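Putative type VI secretion protein (Escherichia coli, PDB 6SKI) acts as a phospholipase effector of the type VI secretion system, is carried by the VgrG spike and probably degrades membrane phospholipids of target cells. Local coordinates at residues F60-A65 / Y288-S293; V238-L243 / A431-E436; S489-I494 / F524-N529. All coordinates share one frame; numbering follows the deposited sequence.

Interaction 1. Residues F60-A65 / Y288-S293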
ATOM      1  N   PHE A  60       8.908  -0.548 -16.671  1.00 52.55           N
ATOM      2  CA  PHE A  60       9.855  -0.441 -17.782  1.00 52.55           C
ATOM      3  C   PHE A  60      10.702   0.817 -17.692  1.00 52.55           C
ATOM      4  O   PHE A  60      11.844   0.827 -18.161  1.00 52.55           O
ATOM      5  CB  PHE A  60       9.127  -0.441 -19.125  1.00 52.55           C
ATOM      6  CG  PHE A  60       8.917  -1.802 -19.713  1.00 52.55           C
ATOM      7  CD1 PHE A  60       9.690  -2.229 -20.778  1.00 52.55           C
ATOM      8  CD2 PHE A  60       7.930  -2.636 -19.232  1.00 52.55           C
ATOM      9  CE1 PHE A  60       9.495  -3.468 -21.336  1.00 52.55           C
ATOM     10  CE2 PHE A  60       7.730  -3.877 -19.789  1.00 52.55           C
ATOM     11  CZ  PHE A  60       8.513  -4.294 -20.842  1.00 52.55           C
ATOM     12  N   ASN A  61      10.153   1.891 -17.133  1.00 54.18           N
ATOM     13  CA  ASN A  61      10.878   3.150 -17.035  1.00 54.18           C
ATOM     14  C   ASN A  61      12.167   2.966 -16.244  1.00 54.18           C
ATOM     15  O   ASN A  61      12.143   2.534 -15.088  1.00 54.18           O
ATOM     16  CB  ASN A  61       9.987   4.200 -16.374  1.00 54.18           C
ATOM     17  CG  ASN A  61      10.498   5.607 -16.562  1.00 54.18           C
ATOM     18  OD1 ASN A  61      10.430   6.158 -17.654  1.00 54.18           O
ATOM     19  ND2 ASN A  61      10.991   6.208 -15.490  1.00 54.18           N
ATOM     20  N   GLU A  62      13.294   3.263 -16.896  1.00 54.50           N
ATOM     21  CA  GLU A  62      14.629   3.236 -16.298  1.00 54.50           C
ATOM     22  C   GLU A  62      15.128   1.819 -16.038  1.00 54.50           C
ATOM     23  O   GLU A  62      16.264   1.636 -15.592  1.00 54.50           O
ATOM     24  CB  GLU A  62      14.677   4.051 -15.001  1.00 54.50           C
ATOM     25  CG  GLU A  62      14.194   5.480 -15.142  1.00 54.50           C
ATOM     26  CD  GLU A  62      15.186   6.361 -15.870  1.00 54.50           C
ATOM     27  OE1 GLU A  62      16.381   6.003 -15.915  1.00 54.50           O
ATOM     28  OE2 GLU A  62      14.774   7.411 -16.401  1.00 54.50           O
ATOM     29  N   CYS A  63      14.304   0.809 -16.320  1.00 52.93           N
ATOM     30  CA  CYS A  63      14.692  -0.575 -16.078  1.00 52.93           C
ATOM     31  C   CYS A  63      14.498  -1.473 -17.291  1.00 52.93           C
ATOM     32  O   CYS A  63      14.624  -2.695 -17.163  1.00 52.93           O
ATOM     33  CB  CYS A  63      13.918  -1.153 -14.888  1.00 52.93           C
ATOM     34  SG  CYS A  63      14.654  -0.807 -13.286  1.00 52.93           S
ATOM     35  N   SER A  64      14.204  -0.912 -18.459  1.00 54.03           N
ATOM     36  CA  SER A  64      14.079  -1.729 -19.652  1.00 54.03           C
ATOM     37  C   SER A  64      15.444  -2.255 -20.075  1.00 54.03           C
ATOM     38  O   SER A  64      16.490  -1.729 -19.689  1.00 54.03           O
ATOM     39  CB  SER A  64      13.443  -0.935 -20.790  1.00 54.03           C
ATOM     40  OG  SER A  64      14.065   0.325 -20.945  1.00 54.03           O
ATOM     41  N   ALA A  65      15.424  -3.326 -20.872  1.00 54.72           N
ATOM     42  CA  ALA A  65      16.673  -3.906 -21.351  1.00 54.72           C
ATOM     43  C   ALA A  65      17.455  -2.926 -22.211  1.00 54.72           C
ATOM     44  O   ALA A  65      18.676  -3.049 -22.332  1.00 54.72           O
ATOM     45  CB  ALA A  65      16.394  -5.188 -22.132  1.00 54.72           C
ATOM     46  N   TYR A 288      16.450  -3.875  -2.058  1.00 45.01           N
ATOM     47  CA  TYR A 288      17.539  -3.301  -2.828  1.00 45.01           C
ATOM     48  C   TYR A 288      17.155  -2.972  -4.260  1.00 45.01           C
ATOM     49  O   TYR A 288      18.019  -2.539  -5.025  1.00 45.01           O
ATOM     50  CB  TYR A 288      18.730  -4.264  -2.839  1.00 45.01           C
ATOM     51  CG  TYR A 288      19.233  -4.603  -1.461  1.00 45.01           C
ATOM     52  CD1 TYR A 288      19.643  -3.610  -0.592  1.00 45.01           C
ATOM     53  CD2 TYR A 288      19.264  -5.913  -1.017  1.00 45.01           C
ATOM     54  CE1 TYR A 288      20.092  -3.913   0.668  1.00 45.01           C
ATOM     55  CE2 TYR A 288      19.709  -6.225   0.243  1.00 45.01           C
ATOM     56  CZ  TYR A 288      20.121  -5.220   1.081  1.00 45.01           C
ATOM     57  OH  TYR A 288      20.570  -5.520   2.343  1.00 45.01           O
ATOM     58  N   ARG A 289      15.900  -3.166  -4.645  1.00 44.54           N
ATOM     59  CA  ARG A 289      15.489  -2.981  -6.023  1.00 44.54           C
ATOM     60  C   ARG A 289      15.570  -1.513  -6.422  1.00 44.54           C
ATOM     61  O   ARG A 289      15.485  -0.603  -5.593  1.00 44.54           O
ATOM     62  CB  ARG A 289      14.069  -3.503  -6.219  1.00 44.54           C
ATOM     63  CG  ARG A 289      14.001  -4.986  -6.475  1.00 44.54           C
ATOM     64  CD  ARG A 289      12.576  -5.432  -6.659  1.00 44.54           C
ATOM     65  NE  ARG A 289      11.836  -5.351  -5.408  1.00 44.54           N
ATOM     66  CZ  ARG A 289      10.639  -5.888  -5.218  1.00 44.54           C
ATOM     67  NH1 ARG A 289      10.048  -6.547  -6.201  1.00 44.54           N
ATOM     68  NH2 ARG A 289      10.035  -5.767  -4.046  1.00 44.54           N
ATOM     69  N   TYR A 290      15.740  -1.289  -7.723  1.00 47.97           N
ATOM     70  CA  TYR A 290      15.811   0.071  -8.237  1.00 47.97           C
ATOM     71  C   TYR A 290      14.431   0.712  -8.284  1.00 47.97           C
ATOM     72  O   TYR A 290      14.280   1.893  -7.953  1.00 47.97           O
ATOM     73  CB  TYR A 290      16.456   0.069  -9.626  1.00 47.97           C
ATOM     74  CG  TYR A 290      16.431   1.405 -10.327  1.00 47.97           C
ATOM     75  CD1 TYR A 290      17.490   2.289 -10.212  1.00 47.97           C
ATOM     76  CD2 TYR A 290      15.351   1.781 -11.112  1.00 47.97           C
ATOM     77  CE1 TYR A 290      17.472   3.508 -10.849  1.00 47.97           C
ATOM     78  CE2 TYR A 290      15.322   2.995 -11.747  1.00 47.97           C
ATOM     79  CZ  TYR A 290      16.385   3.855 -11.615  1.00 47.97           C
ATOM     80  OH  TYR A 290      16.364   5.074 -12.253  1.00 47.97           O
ATOM     81  N   ASN A 291      13.419  -0.052  -8.677  1.00 47.33           N
ATOM     82  CA  ASN A 291      12.059   0.453  -8.773  1.00 47.33           C
ATOM     83  C   ASN A 291      11.377   0.564  -7.420  1.00 47.33           C
ATOM     84  O   ASN A 291      10.239   1.036  -7.355  1.00 47.33           O
ATOM     85  CB  ASN A 291      11.230  -0.449  -9.686  1.00 47.33           C
ATOM     86  CG  ASN A 291      11.414  -0.122 -11.146  1.00 47.33           C
ATOM     87  OD1 ASN A 291      11.724   1.010 -11.504  1.00 47.33           O
ATOM     88  ND2 ASN A 291      11.237  -1.116 -12.000  1.00 47.33           N
ATOM     89  N   PHE A 292      12.040   0.150  -6.344  1.00 44.12           N
ATOM     90  CA  PHE A 292      11.483   0.212  -4.995  1.00 44.12           C
ATOM     91  C   PHE A 292      12.464   1.008  -4.151  1.00 44.12           C
ATOM     92  O   PHE A 292      13.329   0.450  -3.478  1.00 44.12           O
ATOM     93  CB  PHE A 292      11.246  -1.177  -4.431  1.00 44.12           C
ATOM     94  CG  PHE A 292      10.172  -1.941  -5.140  1.00 44.12           C
ATOM     95  CD1 PHE A 292      10.405  -2.495  -6.385  1.00 44.12           C
ATOM     96  CD2 PHE A 292       8.932  -2.109  -4.563  1.00 44.12           C
ATOM     97  CE1 PHE A 292       9.421  -3.196  -7.038  1.00 44.12           C
ATOM     98  CE2 PHE A 292       7.945  -2.812  -5.212  1.00 44.12           C
ATOM     99  CZ  PHE A 292       8.191  -3.356  -6.450  1.00 44.12           C
ATOM    100  N   SER A 293      12.314   2.323  -4.187  1.00 45.71           N
ATOM    101  CA  SER A 293      13.131   3.225  -3.396  1.00 45.71           C
ATOM    102  C   SER A 293      12.313   3.737  -2.221  1.00 45.71           C
ATOM    103  O   SER A 293      11.115   3.999  -2.351  1.00 45.71           O
ATOM    104  CB  SER A 293      13.643   4.388  -4.247  1.00 45.71           C
ATOM    105  OG  SER A 293      12.572   5.145  -4.776  1.00 45.71           O
TER
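Cys63 and Asn291 mark the closest approach of the two backbones, their CA atoms 7.8 Å apart. Neither 60-65 nor 288-293 is regular helix or strand, and no hydrogen bond joins them. The first loop folds back on itself through a bond from Cys63 N to Phe60 O, with Glu62 at positive phi (72°), and this turn presents Glu62 and Cys63 side by side to Tyr290.

Cys63 SG lies 4.5 Å from the centroid of the Tyr290 ring, 56° off its normal, an oblique sulfur-aromatic contact in which the sulfur comes closest to CD2 (3.5 Å). Farther along the same ring, CB of Glu62 rests 3.4 Å from Tyr290 OH. The glutamate chain bends at its second torsion, and its carboxylate forms a salt bridge with Arg67.

This is a loop-to-loop junction in an alpha/beta-hydrolase-like enzyme: 288-293 follows strand 278-284 of the central sheet, and its Arg289 and Phe292 pack on His310, a probable member of the catalytic triad. Tyr290 holds CG anti to its own N (chi1 173°), which swings the ring toward the 60-65 loop, and Lys527 makes a cation-pi contact with it. The amide of Asn291 also approaches the sulfur, ND2 3.7 Å from Cys63 SG; that nitrogen is hydrogen-bonded to the carbonyl oxygens of Lys59 and Pro525.

Interaction 2. Residues V238-L243 / A431-E436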
ATOM      1  N   VAL A 238      -5.885  12.815  12.599  1.00 44.83           N
ATOM      2  CA  VAL A 238      -5.213  11.528  12.459  1.00 44.83           C
ATOM      3  C   VAL A 238      -4.588  11.168  13.798  1.00 44.83           C
ATOM      4  O   VAL A 238      -3.801  11.943  14.352  1.00 44.83           O
ATOM      5  CB  VAL A 238      -4.157  11.554  11.345  1.00 44.83           C
ATOM      6  CG1 VAL A 238      -3.451  10.216  11.267  1.00 44.83           C
ATOM      7  CG2 VAL A 238      -4.799  11.876  10.018  1.00 44.83           C
ATOM      8  N   ARG A 239      -4.946   9.997  14.323  1.00 42.61           N
ATOM      9  CA  ARG A 239      -4.386   9.533  15.587  1.00 42.61           C
ATOM     10  C   ARG A 239      -3.079   8.781  15.375  1.00 42.61           C
ATOM     11  O   ARG A 239      -2.048   9.134  15.953  1.00 42.61           O
ATOM     12  CB  ARG A 239      -5.398   8.652  16.321  1.00 42.61           C
ATOM     13  CG  ARG A 239      -5.002   8.336  17.748  1.00 42.61           C
ATOM     14  CD  ARG A 239      -6.027   7.466  18.439  1.00 42.61           C
ATOM     15  NE  ARG A 239      -6.481   6.367  17.598  1.00 42.61           N
ATOM     16  CZ  ARG A 239      -7.371   5.462  17.982  1.00 42.61           C
ATOM     17  NH1 ARG A 239      -7.898   5.526  19.195  1.00 42.61           N
ATOM     18  NH2 ARG A 239      -7.733   4.491  17.159  1.00 42.61           N
ATOM     19  N   PHE A 240      -3.105   7.736  14.553  1.00 41.56           N
ATOM     20  CA  PHE A 240      -1.931   6.916  14.295  1.00 41.56           C
ATOM     21  C   PHE A 240      -1.722   6.765  12.798  1.00 41.56           C
ATOM     22  O   PHE A 240      -2.666   6.462  12.063  1.00 41.56           O
ATOM     23  CB  PHE A 240      -2.058   5.536  14.941  1.00 41.56           C
ATOM     24  CG  PHE A 240      -0.867   4.652  14.710  1.00 41.56           C
ATOM     25  CD1 PHE A 240       0.341   4.925  15.316  1.00 41.56           C
ATOM     26  CD2 PHE A 240      -0.955   3.554  13.878  1.00 41.56           C
ATOM     27  CE1 PHE A 240       1.432   4.120  15.105  1.00 41.56           C
ATOM     28  CE2 PHE A 240       0.137   2.747  13.664  1.00 41.56           C
ATOM     29  CZ  PHE A 240       1.330   3.033  14.277  1.00 41.56           C
ATOM     30  N   LEU A 241      -0.488   6.978  12.355  1.00 41.33           N
ATOM     31  CA  LEU A 241      -0.080   6.745  10.975  1.00 41.33           C
ATOM     32  C   LEU A 241       0.866   5.552  10.965  1.00 41.33           C
ATOM     33  O   LEU A 241       1.984   5.637  11.482  1.00 41.33           O
ATOM     34  CB  LEU A 241       0.587   7.985  10.388  1.00 41.33           C
ATOM     35  CG  LEU A 241       0.832   8.013   8.882  1.00 41.33           C
ATOM     36  CD1 LEU A 241      -0.458   7.835   8.129  1.00 41.33           C
ATOM     37  CD2 LEU A 241       1.498   9.314   8.488  1.00 41.33           C
ATOM     38  N   GLY A 242       0.420   4.445  10.384  1.00 41.52           N
ATOM     39  CA  GLY A 242       1.240   3.254  10.327  1.00 41.52           C
ATOM     40  C   GLY A 242       1.685   2.932   8.920  1.00 41.52           C
ATOM     41  O   GLY A 242       0.866   2.582   8.068  1.00 41.52           O
ATOM     42  N   LEU A 243       2.983   3.039   8.662  1.00 42.00           N
ATOM     43  CA  LEU A 243       3.538   2.865   7.331  1.00 42.00           C
ATOM     44  C   LEU A 243       4.454   1.654   7.325  1.00 42.00           C
ATOM     45  O   LEU A 243       5.212   1.437   8.274  1.00 42.00           O
ATOM     46  CB  LEU A 243       4.310   4.107   6.901  1.00 42.00           C
ATOM     47  CG  LEU A 243       3.615   5.440   7.166  1.00 42.00           C
ATOM     48  CD1 LEU A 243       4.612   6.573   7.076  1.00 42.00           C
ATOM     49  CD2 LEU A 243       2.459   5.652   6.210  1.00 42.00           C
ATOM     50  N   ALA A 431      -0.258   3.777  20.425  1.00 43.92           N
ATOM     51  CA  ALA A 431      -0.902   5.017  20.011  1.00 43.92           C
ATOM     52  C   ALA A 431      -2.342   5.135  20.488  1.00 43.92           C
ATOM     53  O   ALA A 431      -2.918   6.222  20.385  1.00 43.92           O
ATOM     54  CB  ALA A 431      -0.865   5.148  18.492  1.00 43.92           C
ATOM     55  N   GLY A 432      -2.937   4.058  20.991  1.00 43.20           N
ATOM     56  CA  GLY A 432      -4.316   4.073  21.445  1.00 43.20           C
ATOM     57  C   GLY A 432      -5.257   3.257  20.589  1.00 43.20           C
ATOM     58  O   GLY A 432      -6.431   3.114  20.954  1.00 43.20           O
ATOM     59  N   VAL A 433      -4.792   2.711  19.468  1.00 42.52           N
ATOM     60  CA  VAL A 433      -5.656   1.946  18.582  1.00 42.52           C
ATOM     61  C   VAL A 433      -6.004   0.613  19.224  1.00 42.52           C
ATOM     62  O   VAL A 433      -5.166  -0.028  19.870  1.00 42.52           O
ATOM     63  CB  VAL A 433      -4.970   1.747  17.222  1.00 42.52           C
ATOM     64  CG1 VAL A 433      -5.972   1.298  16.196  1.00 42.52           C
ATOM     65  CG2 VAL A 433      -4.303   3.034  16.778  1.00 42.52           C
ATOM     66  N   LEU A 434      -7.248   0.185  19.047  1.00 43.14           N
ATOM     67  CA  LEU A 434      -7.724  -1.078  19.590  1.00 43.14           C
ATOM     68  C   LEU A 434      -7.711  -2.129  18.492  1.00 43.14           C
ATOM     69  O   LEU A 434      -8.302  -1.931  17.426  1.00 43.14           O
ATOM     70  CB  LEU A 434      -9.128  -0.940  20.177  1.00 43.14           C
ATOM     71  CG  LEU A 434      -9.279   0.071  21.306  1.00 43.14           C
ATOM     72  CD1 LEU A 434     -10.742   0.251  21.641  1.00 43.14           C
ATOM     73  CD2 LEU A 434      -8.493  -0.369  22.521  1.00 43.14           C
ATOM     74  N   PHE A 435      -7.041  -3.241  18.762  1.00 43.21           N
ATOM     75  CA  PHE A 435      -6.920  -4.347  17.829  1.00 43.21           C
ATOM     76  C   PHE A 435      -7.392  -5.615  18.513  1.00 43.21           C
ATOM     77  O   PHE A 435      -7.152  -5.809  19.707  1.00 43.21           O
ATOM     78  CB  PHE A 435      -5.477  -4.519  17.363  1.00 43.21           C
ATOM     79  CG  PHE A 435      -5.098  -3.622  16.231  1.00 43.21           C
ATOM     80  CD1 PHE A 435      -5.472  -3.925  14.938  1.00 43.21           C
ATOM     81  CD2 PHE A 435      -4.374  -2.472  16.458  1.00 43.21           C
ATOM     82  CE1 PHE A 435      -5.132  -3.100  13.896  1.00 43.21           C
ATOM     83  CE2 PHE A 435      -4.032  -1.648  15.420  1.00 43.21           C
ATOM     84  CZ  PHE A 435      -4.408  -1.962  14.137  1.00 43.21           C
ATOM     85  N   GLU A 436      -8.072  -6.469  17.761  1.00 48.88           N
ATOM     86  CA  GLU A 436      -8.411  -7.773  18.288  1.00 48.88           C
ATOM     87  C   GLU A 436      -7.130  -8.569  18.526  1.00 48.88           C
ATOM     88  O   GLU A 436      -6.165  -8.443  17.768  1.00 48.88           O
ATOM     89  CB  GLU A 436      -9.324  -8.520  17.322  1.00 48.88           C
ATOM     90  CG  GLU A 436     -10.585  -7.760  16.932  1.00 48.88           C
ATOM     91  CD  GLU A 436     -11.685  -7.832  17.977  1.00 48.88           C
ATOM     92  OE1 GLU A 436     -11.381  -8.013  19.175  1.00 48.88           O
ATOM     93  OE2 GLU A 436     -12.867  -7.701  17.595  1.00 48.88           O
TER
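Arg239, on strand 237-243, reaches across to the loop that begins where helix 416-431 ends, and its side chain can be followed outward along 431-433. From CB, the chain continues with CG anti to the backbone N (-169°), and CG and then CD pass the carbonyl oxygen of Ala431, which lies 3.9 Å from CD. A bend at the third torsion (45°) then turns the guanidinium over the Gly432-Val433 peptide. NE passes Val433 CG2 at 4.1 Å. At the centre of the group, Val433 N sits 4.0 Å above the plane, and the carbonyl carbon of Gly432 lies over the same face, nearer the rim. NH1 comes within 3.3 Å of Gly432 O, but at an angle too poor for a hydrogen bond. NH2 finishes over Val433, 3.6 Å from its CA, and makes a salt bridge with Asp192 on the adjoining strand 184-195, which probably fixes the rotation of the group.

Next along the strand, Phe240 also faces the loop; the backbone at Arg239 leaves strand geometry (psi -56°), consistent with two successive side chains pointing to the same side. The CD1 of Phe240 meets Ala431 CB at 3.4 Å, obliquely to the ring, while its CB touches Val433 CG2 at 3.8 Å. Ala428, on the last turns of the helix, packs against Phe240 as well.

Gly432, with positive phi, closes that helix in a Schellman motif, and the reversal lets Val433 drop back onto the strand. A parallel central strand with helix 416-431 against one face and helix 198-211 against the other is the layered plan of the alpha/beta-hydrolase fold.

Interaction 3. Residues S489-I494 / F524-N529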
ATOM      1  N   SER A 489      14.531 -10.072  -3.306  1.00 46.97           N
ATOM      2  CA  SER A 489      13.573  -9.491  -4.233  1.00 46.97           C
ATOM      3  C   SER A 489      14.231  -8.797  -5.413  1.00 46.97           C
ATOM      4  O   SER A 489      13.572  -8.601  -6.439  1.00 46.97           O
ATOM      5  CB  SER A 489      12.671  -8.490  -3.502  1.00 46.97           C
ATOM      6  OG  SER A 489      13.438  -7.518  -2.818  1.00 46.97           O
ATOM      7  N   ALA A 490      15.502  -8.430  -5.294  1.00 46.21           N
ATOM      8  CA  ALA A 490      16.243  -7.835  -6.393  1.00 46.21           C
ATOM      9  C   ALA A 490      16.935  -8.935  -7.184  1.00 46.21           C
ATOM     10  O   ALA A 490      17.705  -9.720  -6.625  1.00 46.21           O
ATOM     11  CB  ALA A 490      17.266  -6.827  -5.873  1.00 46.21           C
ATOM     12  N   ASN A 491      16.649  -8.995  -8.481  1.00 46.67           N
ATOM     13  CA  ASN A 491      17.240 -10.005  -9.342  1.00 46.67           C
ATOM     14  C   ASN A 491      17.366  -9.435 -10.742  1.00 46.67           C
ATOM     15  O   ASN A 491      16.862  -8.351 -11.041  1.00 46.67           O
ATOM     16  CB  ASN A 491      16.414 -11.295  -9.366  1.00 46.67           C
ATOM     17  CG  ASN A 491      14.946 -11.044  -9.610  1.00 46.67           C
ATOM     18  OD1 ASN A 491      14.534 -10.751 -10.728  1.00 46.67           O
ATOM     19  ND2 ASN A 491      14.142 -11.172  -8.565  1.00 46.67           N
ATOM     20  N   TRP A 492      18.046 -10.179 -11.604  1.00 46.76           N
ATOM     21  CA  TRP A 492      18.242  -9.769 -12.986  1.00 46.76           C
ATOM     22  C   TRP A 492      17.445 -10.653 -13.932  1.00 46.76           C
ATOM     23  O   TRP A 492      17.832 -10.855 -15.082  1.00 46.76           O
ATOM     24  CB  TRP A 492      19.726  -9.788 -13.343  1.00 46.76           C
ATOM     25  CG  TRP A 492      20.455  -8.580 -12.858  1.00 46.76           C
ATOM     26  CD1 TRP A 492      21.208  -8.480 -11.731  1.00 46.76           C
ATOM     27  CD2 TRP A 492      20.501  -7.298 -13.486  1.00 46.76           C
ATOM     28  NE1 TRP A 492      21.723  -7.216 -11.616  1.00 46.76           N
ATOM     29  CE2 TRP A 492      21.302  -6.469 -12.682  1.00 46.76           C
ATOM     30  CE3 TRP A 492      19.941  -6.768 -14.651  1.00 46.76           C
ATOM     31  CZ2 TRP A 492      21.558  -5.143 -13.004  1.00 46.76           C
ATOM     32  CZ3 TRP A 492      20.198  -5.453 -14.968  1.00 46.76           C
ATOM     33  CH2 TRP A 492      20.998  -4.656 -14.149  1.00 46.76           C
ATOM     34  N   ASN A 493      16.323 -11.183 -13.455  1.00 48.99           N
ATOM     35  CA  ASN A 493      15.425 -11.929 -14.320  1.00 48.99           C
ATOM     36  C   ASN A 493      14.735 -10.973 -15.276  1.00 48.99           C
ATOM     37  O   ASN A 493      14.278  -9.897 -14.882  1.00 48.99           O
ATOM     38  CB  ASN A 493      14.383 -12.678 -13.494  1.00 48.99           C
ATOM     39  CG  ASN A 493      14.968 -13.835 -12.729  1.00 48.99           C
ATOM     40  OD1 ASN A 493      14.263 -14.542 -12.016  1.00 48.99           O
ATOM     41  ND2 ASN A 493      16.262 -14.044 -12.881  1.00 48.99           N
ATOM     42  N   ILE A 494      14.650 -11.367 -16.535  1.00 52.53           N
ATOM     43  CA  ILE A 494      14.094 -10.514 -17.574  1.00 52.53           C
ATOM     44  C   ILE A 494      12.639 -10.894 -17.790  1.00 52.53           C
ATOM     45  O   ILE A 494      12.256 -12.065 -17.664  1.00 52.53           O
ATOM     46  CB  ILE A 494      14.911 -10.616 -18.878  1.00 52.53           C
ATOM     47  CG1 ILE A 494      14.888  -9.286 -19.627  1.00 52.53           C
ATOM     48  CG2 ILE A 494      14.398 -11.722 -19.775  1.00 52.53           C
ATOM     49  CD1 ILE A 494      15.846  -9.232 -20.779  1.00 52.53           C
ATOM     50  N   PHE A 524      14.016  -5.445 -17.014  1.00 49.22           N
ATOM     51  CA  PHE A 524      14.406  -6.095 -15.775  1.00 49.22           C
ATOM     52  C   PHE A 524      13.583  -5.478 -14.653  1.00 49.22           C
ATOM     53  O   PHE A 524      13.984  -4.460 -14.077  1.00 49.22           O
ATOM     54  CB  PHE A 524      15.903  -5.936 -15.522  1.00 49.22           C
ATOM     55  CG  PHE A 524      16.759  -6.571 -16.574  1.00 49.22           C
ATOM     56  CD1 PHE A 524      16.985  -7.933 -16.572  1.00 49.22           C
ATOM     57  CD2 PHE A 524      17.326  -5.806 -17.575  1.00 49.22           C
ATOM     58  CE1 PHE A 524      17.769  -8.517 -17.540  1.00 49.22           C
ATOM     59  CE2 PHE A 524      18.109  -6.387 -18.545  1.00 49.22           C
ATOM     60  CZ  PHE A 524      18.330  -7.743 -18.527  1.00 49.22           C
ATOM     61  N   PRO A 525      12.428  -6.059 -14.317  1.00 47.98           N
ATOM     62  CA  PRO A 525      11.507  -5.371 -13.404  1.00 47.98           C
ATOM     63  C   PRO A 525      12.032  -5.262 -11.991  1.00 47.98           C
ATOM     64  O   PRO A 525      11.756  -4.267 -11.311  1.00 47.98           O
ATOM     65  CB  PRO A 525      10.248  -6.249 -13.462  1.00 47.98           C
ATOM     66  CG  PRO A 525      10.408  -7.054 -14.709  1.00 47.98           C
ATOM     67  CD  PRO A 525      11.865  -7.339 -14.763  1.00 47.98           C
ATOM     68  N   ASN A 526      12.793  -6.248 -11.533  1.00 46.14           N
ATOM     69  CA  ASN A 526      13.252  -6.329 -10.157  1.00 46.14           C
ATOM     70  C   ASN A 526      14.758  -6.158 -10.095  1.00 46.14           C
ATOM     71  O   ASN A 526      15.446  -6.804  -9.309  1.00 46.14           O
ATOM     72  CB  ASN A 526      12.834  -7.654  -9.532  1.00 46.14           C
ATOM     73  CG  ASN A 526      11.346  -7.877  -9.601  1.00 46.14           C
ATOM     74  OD1 ASN A 526      10.568  -7.113  -9.036  1.00 46.14           O
ATOM     75  ND2 ASN A 526      10.937  -8.917 -10.311  1.00 46.14           N
ATOM     76  N   LYS A 527      15.275  -5.259 -10.913  1.00 46.71           N
ATOM     77  CA  LYS A 527      16.713  -5.086 -10.999  1.00 46.71           C
ATOM     78  C   LYS A 527      17.219  -4.332  -9.775  1.00 46.71           C
ATOM     79  O   LYS A 527      16.590  -3.367  -9.338  1.00 46.71           O
ATOM     80  CB  LYS A 527      17.077  -4.327 -12.271  1.00 46.71           C
ATOM     81  CG  LYS A 527      18.256  -3.394 -12.150  1.00 46.71           C
ATOM     82  CD  LYS A 527      18.155  -2.272 -13.156  1.00 46.71           C
ATOM     83  CE  LYS A 527      18.915  -1.052 -12.695  1.00 46.71           C
ATOM     84  NZ  LYS A 527      18.499   0.153 -13.458  1.00 46.71           N
ATOM     85  N   PRO A 528      18.332  -4.771  -9.199  1.00 45.85           N
ATOM     86  CA  PRO A 528      18.840  -4.117  -7.994  1.00 45.85           C
ATOM     87  C   PRO A 528      19.304  -2.701  -8.281  1.00 45.85           C
ATOM     88  O   PRO A 528      19.724  -2.371  -9.391  1.00 45.85           O
ATOM     89  CB  PRO A 528      20.011  -5.015  -7.584  1.00 45.85           C
ATOM     90  CG  PRO A 528      20.448  -5.615  -8.873  1.00 45.85           C
ATOM     91  CD  PRO A 528      19.155  -5.937  -9.552  1.00 45.85           C
ATOM     92  N   ASN A 529      19.225  -1.860  -7.260  1.00 48.69           N
ATOM     93  CA  ASN A 529      19.810  -0.538  -7.358  1.00 48.69           C
ATOM     94  C   ASN A 529      21.326  -0.672  -7.445  1.00 48.69           C
ATOM     95  O   ASN A 529      21.912  -1.653  -6.982  1.00 48.69           O
ATOM     96  CB  ASN A 529      19.400   0.308  -6.154  1.00 48.69           C
ATOM     97  CG  ASN A 529      19.525   1.790  -6.409  1.00 48.69           C
ATOM     98  OD1 ASN A 529      18.984   2.313  -7.381  1.00 48.69           O
ATOM     99  ND2 ASN A 529      20.231   2.482  -5.528  1.00 48.69           N
TER
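Ala490 faces Pro528 and Ile494 faces Phe524, each pair with CA atoms 4.8 Å apart, so that 489-494 runs antiparallel to 524-529, whose first four residues form a type I beta turn, and one hydrogen bond crosses between them, from Asn491 N to Asn526 O (2.6 Å).

Trp492 and Phe524 carry much of the side-chain contact. Trp492 holds CG anti to its carbonyl carbon (chi1 -80°), laying the indole along the second segment. One indole face receives two CH-pi contacts: Lys527 CG lies 4.0 Å from the centroid of the six-membered ring, and Pro528 CD lies 3.9 Å from that of the five-membered ring. The lysine chain runs beside the indole, whereas the proline crosses it at about a right angle. At its edge, the indole makes a T-shaped contact with Phe524; the six-membered ring points its CE3 side at the phenyl face, centroids 5.1 Å apart and planes at 71°. The other phenyl face is taken by Ile494, whose CG1 sits 4.0 Å from the ring centroid in a further CH-pi contact. Phe524 is thereby held between two neighbours of a single segment.

Asn491 also braces its own loop: OD1 accepts the backbone N of Asn493 on a lone pair, in the carbonyl plane (3.3 Å), an Asx turn; the same amide lies alongside Asn526, OD1 nearest to its CB. The Asn526 amide turns elsewhere, its OD1 bonding to Arg289.

Around this loop pair, helix 72-85 packs on Ile494 through Ala75, Cys78 and Glu79, strand 328-341 lies against Asn491 and Trp492 through Leu330, Phe331 and Cys334, strand 495-497 follows directly on the first segment, and strand 521-523 leads into the second.

How the interactions relate
Interactions 1 and 3 form one continuous patch, their centres 7 Å apart. Segment 288-293 is laced to 524-529 by probable backbone hydrogen bonds, Asn529 N to Tyr288 O at 2.6 Å and Tyr290 N to Lys527 O at 2.8 Å. The loop 524-529 of interaction 3 thus also lines interaction 1, where Phe524 bonds to the backbone of Cys63. Interaction 2 lies across the chain's centre, about 33 Å from interaction 1 and 34 Å from interaction 3 between centres, touching neither. Its strand 237-243 pairs in parallel with 278-284, the strand that precedes 288-293, and leads toward Asp245, which with Ser197 and His310 probably forms the catalytic triad; Ser489 of interaction 3 lies near these residues without touching them.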